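Local atomic coordinates of ankyrin repeat domain protein (Legionella pneumophila subsp. pneumophila, PDB entry 6MCA), a protein that is a bacterial effector with ankyrin repeats and a cysteine protease-like region that interacts with the host LARP7 component of the 7SK snRNP complex. Residues R272-I280 with G290-T298; Y214-F225 with V355-E364. All coordinates share one frame; numbering follows the deposited sequence.

Contacts 1 and 2 belong to one compact alpha/beta unit, their centres about 14 Å apart and on the same side of the chain's centre. Along the chain, segment 214-225, on helix 215-233, comes first, the two strand segments 272-280 and 290-298 follow, and helix 355-364 comes last, so the ends of contact 2 enclose contact 1 in sequence. Contact 1 pairs neighbouring inner strands of a five-stranded antiparallel sheet. Contact 2 joins two helices, and helix 355-364 is the bridge between them: M362 rests on A278 and W276, and V358 meets V292. Sheet and helix pair thus share a hydrophobic core, probably the cysteine protease-like part of the effector, whereas the predicted ankyrin repeat lies earlier, at 87-119.

Contact 1. Residues R272-I280 with G290-T298; sequences RYHQWWAKI and GSVNIYRIT
W276 and R296 meet as flat groups: CH2 of the indole lies against one face of the guanidinium, displaced toward its rim, 3.7 Å from NH1, with the two planes 46° apart. At the guanidinium's edge a water accepts from R296 NH2 at 2.6 Å and also from Q275 NE2. The Q275 CG methylene sits over the rim of one W276 face, while the Y295 carbonyl oxygen comes to the indole's edge. Across the sheet's other side, W277 and Y295 touch at the indole edge, CD1 to CD1 at 3.9 Å, and the W277 CB leans on I297 CG1 at 3.7 Å. With W277 CG anti to the backbone N (chi1 177°), the six-membered ring is carried away from strand 292-297, toward F270 and L259.

Beneath them runs an antiparallel ladder. W277 and Y295 form a hydrogen-bonded pair, as do K279 and N293; I297 N closes the row on Q275 O at 2.7 Å. Between them A278 faces I294, and beyond K279 and N293, I280 lies beside V292, CG2 to CG2 at 3.9 Å. Small or branched, these four make an aliphatic face suited to helix 355-364, whereas W277 and Y295 share theirs with K279 and N293. Y295 OH lies 3.8 Å from K279 CE; the K279 ammonium forms a salt bridge with E289 and a hydrogen bond with H322.

The ladder thus pairs the inward-pointing amides and carbonyls, I280, V292 and I294 bonding outward to flanking strands, while R296 keeps its charge beside water, one guanidinium face tilted against the indole's CH2 corner.

Contact 2. Residues Y214-F225 with V355-E364; sequences YFPYIHNIMDAF and VVPVAYSMQE
Helices 215-225 and 355-364 cross steeply, their N-to-C directions 118° apart and their axes 9.6 Å apart at closest approach, with Y217 opposite Y360 and I221 opposite A359. Y217 carries much of the contact. Its CD2 edge points at one face of Y360 in a T-shaped pair, centroids 5.1 Å apart; with chi1 at -165° the Y360 ring turns toward helix 215-233 and offers that face. Q363 CB stands over the centre of the Y217 ring, 3.9 Å from the centroid, in a CH-pi contact.

Beyond CB, the Q363 chain runs straight along Y217 in the opposite sense and delivers its amide to the first helix. Q363 NE2 donates to Y217 O at 3.2 Å, arriving above the carbonyl plane; the same oxygen also accepts the helical bond from I221 N. Q363 OE1 takes N220 ND2 at 2.7 Å, nearly in line with its C=O bond. Glutamine suits this buried place: one group both gives and accepts, and the two bonds fix the amide's rotation.

Further along, the contact turns apolar. I221 CG1 lies 3.7 Å from A359 CB, a small residue that lets the isoleucine settle close to the helix backbone, and F225 CZ meets V355 CG1 at 3.9 Å. F225 and V355 also touch I258 of strand 256-263, tying both helices to the sheet. Two helices packed on one side of the five-stranded antiparallel sheet are consistent with the cysteine protease-like character ascribed to this effector.

Contact 1. Residues R272-I280 with G290-T298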
loop_
_atom_site.group_PDB
_atom_site.type_symbol
_atom_site.label_atom_id
_atom_site.label_comp_id
_atom_site.label_asym_id
_atom_site.label_seq_id
_atom_site.Cartn_x
_atom_site.Cartn_y
_atom_site.Cartn_z
ATOM N N ARG A 272 18.703 4.602 5.221
ATOM C CA ARG A 272 19.955 4.590 5.963
ATOM C C ARG A 272 20.624 3.241 5.751
ATOM O O ARG A 272 19.993 2.198 5.937
ATOM C CB ARG A 272 19.710 4.848 7.452
ATOM C CG ARG A 272 20.972 5.050 8.285
ATOM C CD ARG A 272 21.496 3.738 8.862
ATOM N NE ARG A 272 22.721 3.940 9.627
ATOM C CZ ARG A 272 22.771 3.985 10.954
ATOM N NH1 ARG A 272 21.664 3.831 11.667
ATOM N NH2 ARG A 272 23.931 4.179 11.567
ATOM N N TYR A 273 21.891 3.260 5.349
ATOM C CA TYR A 273 22.682 2.039 5.227
ATOM C C TYR A 273 24.080 2.343 5.738
ATOM O O TYR A 273 24.863 3.001 5.045
ATOM C CB TYR A 273 22.724 1.526 3.789
ATOM C CG TYR A 273 23.512 0.243 3.645
ATOM C CD1 TYR A 273 23.003 -0.962 4.115
ATOM C CD2 TYR A 273 24.766 0.236 3.050
ATOM C CE1 TYR A 273 23.719 -2.137 3.993
ATOM C CE2 TYR A 273 25.491 -0.937 2.922
ATOM C CZ TYR A 273 24.961 -2.119 3.396
ATOM O OH TYR A 273 25.676 -3.289 3.272
ATOM N N HIS A 274 24.386 1.861 6.943
ATOM C CA HIS A 274 25.656 2.141 7.603
ATOM C C HIS A 274 25.885 3.646 7.688
ATOM O O HIS A 274 25.079 4.363 8.290
ATOM C CB HIS A 274 26.806 1.440 6.878
ATOM C CG HIS A 274 26.678 -0.051 6.846
ATOM N ND1 HIS A 274 26.079 -0.769 7.860
ATOM C CD2 HIS A 274 27.068 -0.961 5.923
ATOM C CE1 HIS A 274 26.107 -2.055 7.562
ATOM N NE2 HIS A 274 26.702 -2.199 6.391
ATOM N N GLN A 275 26.962 4.138 7.081
ATOM C CA GLN A 275 27.289 5.557 7.137
ATOM C C GLN A 275 26.645 6.362 6.012
ATOM O O GLN A 275 26.967 7.545 5.854
ATOM C CB GLN A 275 28.808 5.753 7.108
ATOM C CG GLN A 275 29.445 5.573 5.735
ATOM C CD GLN A 275 29.841 4.138 5.454
ATOM O OE1 GLN A 275 29.194 3.199 5.919
ATOM N NE2 GLN A 275 30.915 3.959 4.693
ATOM N N TRP A 276 25.741 5.763 5.243
ATOM C CA TRP A 276 25.133 6.417 4.094
ATOM C C TRP A 276 23.664 6.719 4.361
ATOM O O TRP A 276 22.963 5.933 5.005
ATOM C CB TRP A 276 25.268 5.553 2.839
ATOM C CG TRP A 276 26.681 5.179 2.542
ATOM C CD1 TRP A 276 27.252 3.949 2.688
ATOM C CD2 TRP A 276 27.713 6.047 2.061
ATOM N NE1 TRP A 276 28.575 3.996 2.320
ATOM C CE2 TRP A 276 28.883 5.274 1.933
ATOM C CE3 TRP A 276 27.760 7.403 1.725
ATOM C CZ2 TRP A 276 30.086 5.809 1.480
ATOM C CZ3 TRP A 276 28.955 7.933 1.276
ATOM C CH2 TRP A 276 30.102 7.138 1.158
ATOM N N TRP A 277 23.208 7.858 3.845
ATOM C CA TRP A 277 21.837 8.325 3.994
ATOM C C TRP A 277 21.339 8.753 2.623
ATOM O O TRP A 277 22.117 9.238 1.804
ATOM C CB TRP A 277 21.774 9.487 4.996
ATOM C CG TRP A 277 20.424 10.106 5.196
ATOM C CD1 TRP A 277 19.864 11.111 4.461
ATOM C CD2 TRP A 277 19.477 9.786 6.224
ATOM N NE1 TRP A 277 18.622 11.427 4.959
ATOM C CE2 TRP A 277 18.361 10.629 6.041
ATOM C CE3 TRP A 277 19.460 8.863 7.275
ATOM C CZ2 TRP A 277 17.242 10.576 6.872
ATOM C CZ3 TRP A 277 18.347 8.813 8.099
ATOM C CH2 TRP A 277 17.254 9.664 7.891
ATOM N N ALA A 278 20.056 8.548 2.353
ATOM C CA ALA A 278 19.524 8.844 1.031
ATOM C C ALA A 278 18.132 9.434 1.155
ATOM O O ALA A 278 17.296 8.904 1.892
ATOM C CB ALA A 278 19.479 7.591 0.152
ATOM N N LYS A 279 17.896 10.518 0.423
ATOM C CA LYS A 279 16.585 11.142 0.322
ATOM C C LYS A 279 16.027 10.913 -1.076
ATOM O O LYS A 279 16.723 11.139 -2.078
ATOM C CB LYS A 279 16.653 12.639 0.630
ATOM C CG LYS A 279 15.304 13.337 0.532
ATOM C CD LYS A 279 15.343 14.728 1.139
ATOM C CE LYS A 279 16.291 15.634 0.378
ATOM N NZ LYS A 279 16.207 17.043 0.853
ATOM N N ILE A 280 14.774 10.465 -1.128
ATOM C CA ILE A 280 14.056 10.156 -2.355
ATOM C C ILE A 280 12.769 10.967 -2.336
ATOM O O ILE A 280 11.898 10.750 -1.478
ATOM C CB ILE A 280 13.750 8.657 -2.482
ATOM C CG1 ILE A 280 15.024 7.829 -2.301
ATOM C CG2 ILE A 280 13.081 8.365 -3.816
ATOM C CD1 ILE A 280 14.760 6.374 -1.989
ATOM N N GLY A 290 16.844 17.369 -7.656
ATOM C CA GLY A 290 16.866 16.056 -8.257
ATOM C C GLY A 290 16.096 15.066 -7.403
ATOM O O GLY A 290 15.687 15.347 -6.275
ATOM N N SER A 291 15.902 13.868 -7.954
ATOM C CA SER A 291 15.015 12.909 -7.305
ATOM C C SER A 291 15.677 12.214 -6.122
ATOM O O SER A 291 15.048 12.050 -5.072
ATOM C CB SER A 291 14.528 11.875 -8.318
ATOM O OG SER A 291 13.533 12.417 -9.167
ATOM N N VAL A 292 16.931 11.790 -6.268
ATOM C CA VAL A 292 17.575 10.910 -5.298
ATOM C C VAL A 292 18.952 11.459 -4.961
ATOM O O VAL A 292 19.827 11.527 -5.836
ATOM C CB VAL A 292 17.695 9.469 -5.823
ATOM C CG1 VAL A 292 18.629 8.666 -4.933
ATOM C CG2 VAL A 292 16.323 8.819 -5.905
ATOM N N ASN A 293 19.157 11.801 -3.688
ATOM C CA ASN A 293 20.438 12.302 -3.201
ATOM C C ASN A 293 20.981 11.392 -2.107
ATOM O O ASN A 293 20.239 10.963 -1.218
ATOM C CB ASN A 293 20.307 13.733 -2.668
ATOM C CG ASN A 293 20.070 14.743 -3.770
ATOM O OD1 ASN A 293 21.010 15.195 -4.424
ATOM N ND2 ASN A 293 18.811 15.103 -3.984
ATOM N N ILE A 294 22.283 11.113 -2.165
ATOM C CA ILE A 294 22.959 10.220 -1.232
ATOM C C ILE A 294 24.072 10.997 -0.544
ATOM O O ILE A 294 24.940 11.572 -1.212
ATOM C CB ILE A 294 23.523 8.976 -1.944
ATOM C CG1 ILE A 294 22.423 8.268 -2.739
ATOM C CG2 ILE A 294 24.164 8.028 -0.938
ATOM C CD1 ILE A 294 22.942 7.222 -3.700
ATOM N N TYR A 295 24.049 10.995 0.786
ATOM C CA TYR A 295 24.987 11.707 1.634
ATOM C C TYR A 295 25.731 10.722 2.525
ATOM O O TYR A 295 25.282 9.596 2.759
ATOM C CB TYR A 295 24.274 12.734 2.530
ATOM C CG TYR A 295 23.165 13.526 1.872
ATOM C CD1 TYR A 295 21.906 12.968 1.672
ATOM C CD2 TYR A 295 23.365 14.843 1.484
ATOM C CE1 TYR A 295 20.890 13.692 1.080
ATOM C CE2 TYR A 295 22.353 15.576 0.895
ATOM C CZ TYR A 295 21.118 14.997 0.695
ATOM O OH TYR A 295 20.110 15.726 0.108
ATOM N N ARG A 296 26.873 11.171 3.040
ATOM C CA ARG A 296 27.579 10.461 4.096
ATOM C C ARG A 296 27.187 11.057 5.442
ATOM O O ARG A 296 27.160 12.282 5.600
ATOM C CB ARG A 296 29.093 10.545 3.903
ATOM C CG ARG A 296 29.883 9.803 4.974
ATOM C CD ARG A 296 31.329 10.272 5.046
ATOM N NE ARG A 296 32.024 10.115 3.771
ATOM C CZ ARG A 296 32.551 8.972 3.345
ATOM N NH1 ARG A 296 33.167 8.923 2.171
ATOM N NH2 ARG A 296 32.463 7.879 4.089
ATOM N N ILE A 297 26.881 10.192 6.404
ATOM C CA ILE A 297 26.513 10.631 7.747
ATOM C C ILE A 297 27.799 10.903 8.520
ATOM O O ILE A 297 28.500 9.972 8.925
ATOM C CB ILE A 297 25.640 9.595 8.460
ATOM C CG1 ILE A 297 24.350 9.353 7.673
ATOM C CG2 ILE A 297 25.326 10.046 9.877
ATOM C CD1 ILE A 297 23.596 8.113 8.102
ATOM N N THR A 298 28.118 12.183 8.719
ATOM C CA THR A 298 29.338 12.572 9.413
ATOM C C THR A 298 29.140 12.773 10.909
ATOM O O THR A 298 30.132 12.836 11.644
ATOM C CB THR A 298 29.919 13.854 8.802
ATOM O OG1 THR A 298 29.035 14.955 9.051
ATOM C CG2 THR A 298 30.112 13.688 7.299
HETATM O O HOH W 1 33.447 5.554 3.590
HETATM O O HOH W 2 16.285 14.067 -2.878
#

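Contact 2. Residues Y214-F225 with V355-E364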
loop_
_atom_site.group_PDB
_atom_site.type_symbol
_atom_site.label_atom_id
_atom_site.label_comp_id
_atom_site.label_asym_id
_atom_site.label_seq_id
_atom_site.Cartn_x
_atom_site.Cartn_y
_atom_site.Cartn_z
ATOM N N TYR A 214 21.695 -10.955 -8.059
ATOM C CA TYR A 214 21.196 -9.742 -7.428
ATOM C C TYR A 214 20.258 -10.022 -6.261
ATOM O O TYR A 214 19.834 -9.077 -5.586
ATOM C CB TYR A 214 20.475 -8.868 -8.461
ATOM C CG TYR A 214 21.262 -8.619 -9.730
ATOM C CD1 TYR A 214 22.637 -8.422 -9.694
ATOM C CD2 TYR A 214 20.628 -8.574 -10.964
ATOM C CE1 TYR A 214 23.358 -8.188 -10.849
ATOM C CE2 TYR A 214 21.341 -8.342 -12.126
ATOM C CZ TYR A 214 22.705 -8.150 -12.062
ATOM O OH TYR A 214 23.420 -7.920 -13.216
ATOM N N PHE A 215 19.931 -11.287 -5.999
ATOM C CA PHE A 215 18.907 -11.638 -5.019
ATOM C C PHE A 215 19.306 -11.345 -3.571
ATOM O O PHE A 215 18.453 -10.883 -2.800
ATOM C CB PHE A 215 18.522 -13.113 -5.164
ATOM C CG PHE A 215 17.691 -13.408 -6.385
ATOM C CD1 PHE A 215 17.341 -12.398 -7.266
ATOM C CD2 PHE A 215 17.259 -14.697 -6.648
ATOM C CE1 PHE A 215 16.579 -12.666 -8.388
ATOM C CE2 PHE A 215 16.496 -14.973 -7.768
ATOM C CZ PHE A 215 16.156 -13.956 -8.638
ATOM N N PRO A 216 20.551 -11.611 -3.141
ATOM C CA PRO A 216 20.911 -11.281 -1.747
ATOM C C PRO A 216 20.635 -9.837 -1.359
ATOM O O PRO A 216 19.973 -9.590 -0.340
ATOM C CB PRO A 216 22.406 -11.617 -1.696
ATOM C CG PRO A 216 22.559 -12.718 -2.668
ATOM C CD PRO A 216 21.622 -12.388 -3.797
ATOM N N TYR A 217 21.121 -8.873 -2.148
ATOM C CA TYR A 217 20.870 -7.465 -1.854
ATOM C C TYR A 217 19.377 -7.192 -1.717
ATOM O O TYR A 217 18.930 -6.585 -0.736
ATOM C CB TYR A 217 21.479 -6.585 -2.948
ATOM C CG TYR A 217 22.976 -6.393 -2.831
ATOM C CD1 TYR A 217 23.702 -7.023 -1.830
ATOM C CD2 TYR A 217 23.661 -5.577 -3.721
ATOM C CE1 TYR A 217 25.070 -6.849 -1.719
ATOM C CE2 TYR A 217 25.028 -5.396 -3.620
ATOM C CZ TYR A 217 25.726 -6.034 -2.618
ATOM O OH TYR A 217 27.087 -5.856 -2.513
ATOM N N ILE A 218 18.590 -7.659 -2.693
ATOM C CA ILE A 218 17.137 -7.522 -2.627
ATOM C C ILE A 218 16.612 -8.053 -1.302
ATOM O O ILE A 218 15.782 -7.410 -0.643
ATOM C CB ILE A 218 16.480 -8.236 -3.824
ATOM C CG1 ILE A 218 16.918 -7.587 -5.137
ATOM C CG2 ILE A 218 14.965 -8.223 -3.690
ATOM C CD1 ILE A 218 16.186 -8.110 -6.354
ATOM N N HIS A 219 17.107 -9.220 -0.876
ATOM C CA HIS A 219 16.693 -9.786 0.403
ATOM C C HIS A 219 16.841 -8.763 1.520
ATOM O O HIS A 219 15.890 -8.500 2.269
ATOM C CB HIS A 219 17.509 -11.042 0.713
ATOM C CG HIS A 219 17.000 -12.277 0.036
ATOM N ND1 HIS A 219 17.837 -13.203 -0.548
ATOM C CD2 HIS A 219 15.741 -12.738 -0.147
ATOM C CE1 HIS A 219 17.115 -14.181 -1.064
ATOM N NE2 HIS A 219 15.840 -13.923 -0.834
ATOM N N ASN A 220 18.019 -8.140 1.613
ATOM C CA ASN A 220 18.245 -7.133 2.644
ATOM C C ASN A 220 17.194 -6.036 2.563
ATOM O O ASN A 220 16.597 -5.654 3.579
ATOM C CB ASN A 220 19.651 -6.551 2.510
ATOM C CG ASN A 220 20.732 -7.573 2.790
ATOM O OD1 ASN A 220 20.544 -8.487 3.592
ATOM N ND2 ASN A 220 21.873 -7.424 2.128
ATOM N N ILE A 221 16.923 -5.551 1.347
ATOM C CA ILE A 221 15.901 -4.522 1.164
ATOM C C ILE A 221 14.583 -4.992 1.760
ATOM O O ILE A 221 13.944 -4.278 2.546
ATOM C CB ILE A 221 15.758 -4.166 -0.326
ATOM C CG1 ILE A 221 17.059 -3.556 -0.854
ATOM C CG2 ILE A 221 14.597 -3.209 -0.539
ATOM C CD1 ILE A 221 17.038 -3.255 -2.338
ATOM N N MET A 222 14.184 -6.225 1.431
ATOM C CA MET A 222 12.951 -6.771 1.986
ATOM C C MET A 222 12.978 -6.721 3.505
ATOM O O MET A 222 12.028 -6.244 4.139
ATOM C CB MET A 222 12.737 -8.199 1.481
ATOM C CG MET A 222 12.431 -8.276 -0.007
ATOM S SD MET A 222 12.443 -9.955 -0.665
ATOM C CE MET A 222 11.128 -10.702 0.296
ATOM N N ASP A 223 14.093 -7.159 4.105
ATOM C CA ASP A 223 14.250 -7.058 5.551
ATOM C C ASP A 223 13.933 -5.648 6.026
ATOM O O ASP A 223 13.081 -5.449 6.901
ATOM C CB ASP A 223 15.672 -7.452 5.954
ATOM C CG ASP A 223 15.889 -8.950 5.947
ATOM O OD1 ASP A 223 17.030 -9.384 6.211
ATOM O OD2 ASP A 223 14.922 -9.693 5.681
ATOM N N ALA A 224 14.581 -4.654 5.413
ATOM C CA ALA A 224 14.349 -3.270 5.805
ATOM C C ALA A 224 12.871 -2.924 5.703
ATOM O O ALA A 224 12.283 -2.373 6.644
ATOM C CB ALA A 224 15.194 -2.334 4.944
ATOM N N PHE A 225 12.238 -3.298 4.585
ATOM C CA PHE A 225 10.816 -3.016 4.426
ATOM C C PHE A 225 10.020 -3.610 5.576
ATOM O O PHE A 225 9.158 -2.935 6.157
ATOM C CB PHE A 225 10.317 -3.548 3.083
ATOM C CG PHE A 225 10.371 -2.537 1.975
ATOM C CD1 PHE A 225 9.485 -1.470 1.948
ATOM C CD2 PHE A 225 11.308 -2.647 0.962
ATOM C CE1 PHE A 225 9.532 -0.536 0.930
ATOM C CE2 PHE A 225 11.360 -1.716 -0.058
ATOM C CZ PHE A 225 10.470 -0.659 -0.075
ATOM N N VAL A 355 12.829 3.224 -3.697
ATOM C CA VAL A 355 13.668 2.770 -2.591
ATOM C C VAL A 355 14.513 1.570 -3.003
ATOM O O VAL A 355 15.656 1.423 -2.551
ATOM C CB VAL A 355 12.790 2.455 -1.362
ATOM C CG1 VAL A 355 13.567 1.658 -0.324
ATOM C CG2 VAL A 355 12.251 3.738 -0.752
ATOM N N VAL A 356 13.988 0.717 -3.877
ATOM C CA VAL A 356 14.663 -0.524 -4.258
ATOM C C VAL A 356 15.982 -0.223 -4.969
ATOM O O VAL A 356 17.038 -0.669 -4.490
ATOM C CB VAL A 356 13.741 -1.418 -5.108
ATOM C CG1 VAL A 356 14.510 -2.612 -5.652
ATOM C CG2 VAL A 356 12.537 -1.872 -4.294
ATOM N N PRO A 357 16.003 0.523 -6.086
ATOM C CA PRO A 357 17.302 0.799 -6.723
ATOM C C PRO A 357 18.228 1.630 -5.855
ATOM O O PRO A 357 19.447 1.421 -5.889
ATOM C CB PRO A 357 16.917 1.540 -8.012
ATOM C CG PRO A 357 15.599 2.136 -7.723
ATOM C CD PRO A 357 14.899 1.160 -6.831
ATOM N N VAL A 358 17.686 2.556 -5.063
ATOM C CA VAL A 358 18.526 3.386 -4.204
ATOM C C VAL A 358 19.204 2.535 -3.137
ATOM O O VAL A 358 20.415 2.648 -2.908
ATOM C CB VAL A 358 17.697 4.522 -3.581
ATOM C CG1 VAL A 358 18.530 5.297 -2.575
ATOM C CG2 VAL A 358 17.179 5.444 -4.667
ATOM N N ALA A 359 18.436 1.672 -2.465
ATOM C CA ALA A 359 19.018 0.808 -1.443
ATOM C C ALA A 359 20.012 -0.174 -2.052
ATOM O O ALA A 359 21.054 -0.469 -1.452
ATOM C CB ALA A 359 17.916 0.064 -0.688
ATOM N N TYR A 360 19.715 -0.679 -3.253
ATOM C CA TYR A 360 20.672 -1.531 -3.952
ATOM C C TYR A 360 21.990 -0.799 -4.187
ATOM O O TYR A 360 23.070 -1.308 -3.854
ATOM C CB TYR A 360 20.074 -2.010 -5.276
ATOM C CG TYR A 360 20.829 -3.160 -5.900
ATOM C CD1 TYR A 360 22.002 -2.939 -6.612
ATOM C CD2 TYR A 360 20.372 -4.465 -5.776
ATOM C CE1 TYR A 360 22.699 -3.983 -7.178
ATOM C CE2 TYR A 360 21.064 -5.517 -6.342
ATOM C CZ TYR A 360 22.226 -5.269 -7.042
ATOM O OH TYR A 360 22.923 -6.307 -7.607
ATOM N N SER A 361 21.917 0.406 -4.761
ATOM C CA SER A 361 23.124 1.186 -5.021
ATOM C C SER A 361 23.894 1.457 -3.736
ATOM O O SER A 361 25.127 1.368 -3.713
ATOM C CB SER A 361 22.763 2.502 -5.710
ATOM O OG SER A 361 22.318 2.281 -7.035
ATOM N N MET A 362 23.184 1.792 -2.656
ATOM C CA MET A 362 23.859 2.060 -1.390
ATOM C C MET A 362 24.562 0.815 -0.870
ATOM O O MET A 362 25.636 0.907 -0.263
ATOM C CB MET A 362 22.860 2.586 -0.362
ATOM C CG MET A 362 22.328 3.967 -0.685
ATOM S SD MET A 362 20.960 4.433 0.386
ATOM C CE MET A 362 21.807 4.632 1.952
ATOM N N GLN A 363 23.973 -0.361 -1.095
ATOM C CA GLN A 363 24.668 -1.596 -0.750
ATOM C C GLN A 363 25.899 -1.808 -1.621
ATOM O O GLN A 363 26.881 -2.404 -1.166
ATOM C CB GLN A 363 23.730 -2.791 -0.877
ATOM C CG GLN A 363 22.690 -2.881 0.214
ATOM C CD GLN A 363 21.788 -4.081 0.041
ATOM O OE1 GLN A 363 22.042 -5.148 0.602
ATOM N NE2 GLN A 363 20.730 -3.918 -0.746
ATOM N N GLU A 364 25.863 -1.334 -2.871
ATOM C CA GLU A 364 27.000 -1.535 -3.765
ATOM C C GLU A 364 28.251 -0.810 -3.279
ATOM O O GLU A 364 29.369 -1.216 -3.615
ATOM C CB GLU A 364 26.648 -1.079 -5.181
ATOM C CG GLU A 364 25.691 -2.002 -5.917
ATOM C CD GLU A 364 26.402 -3.129 -6.642
ATOM O OE1 GLU A 364 27.319 -3.738 -6.053
ATOM O OE2 GLU A 364 26.043 -3.404 -7.808
#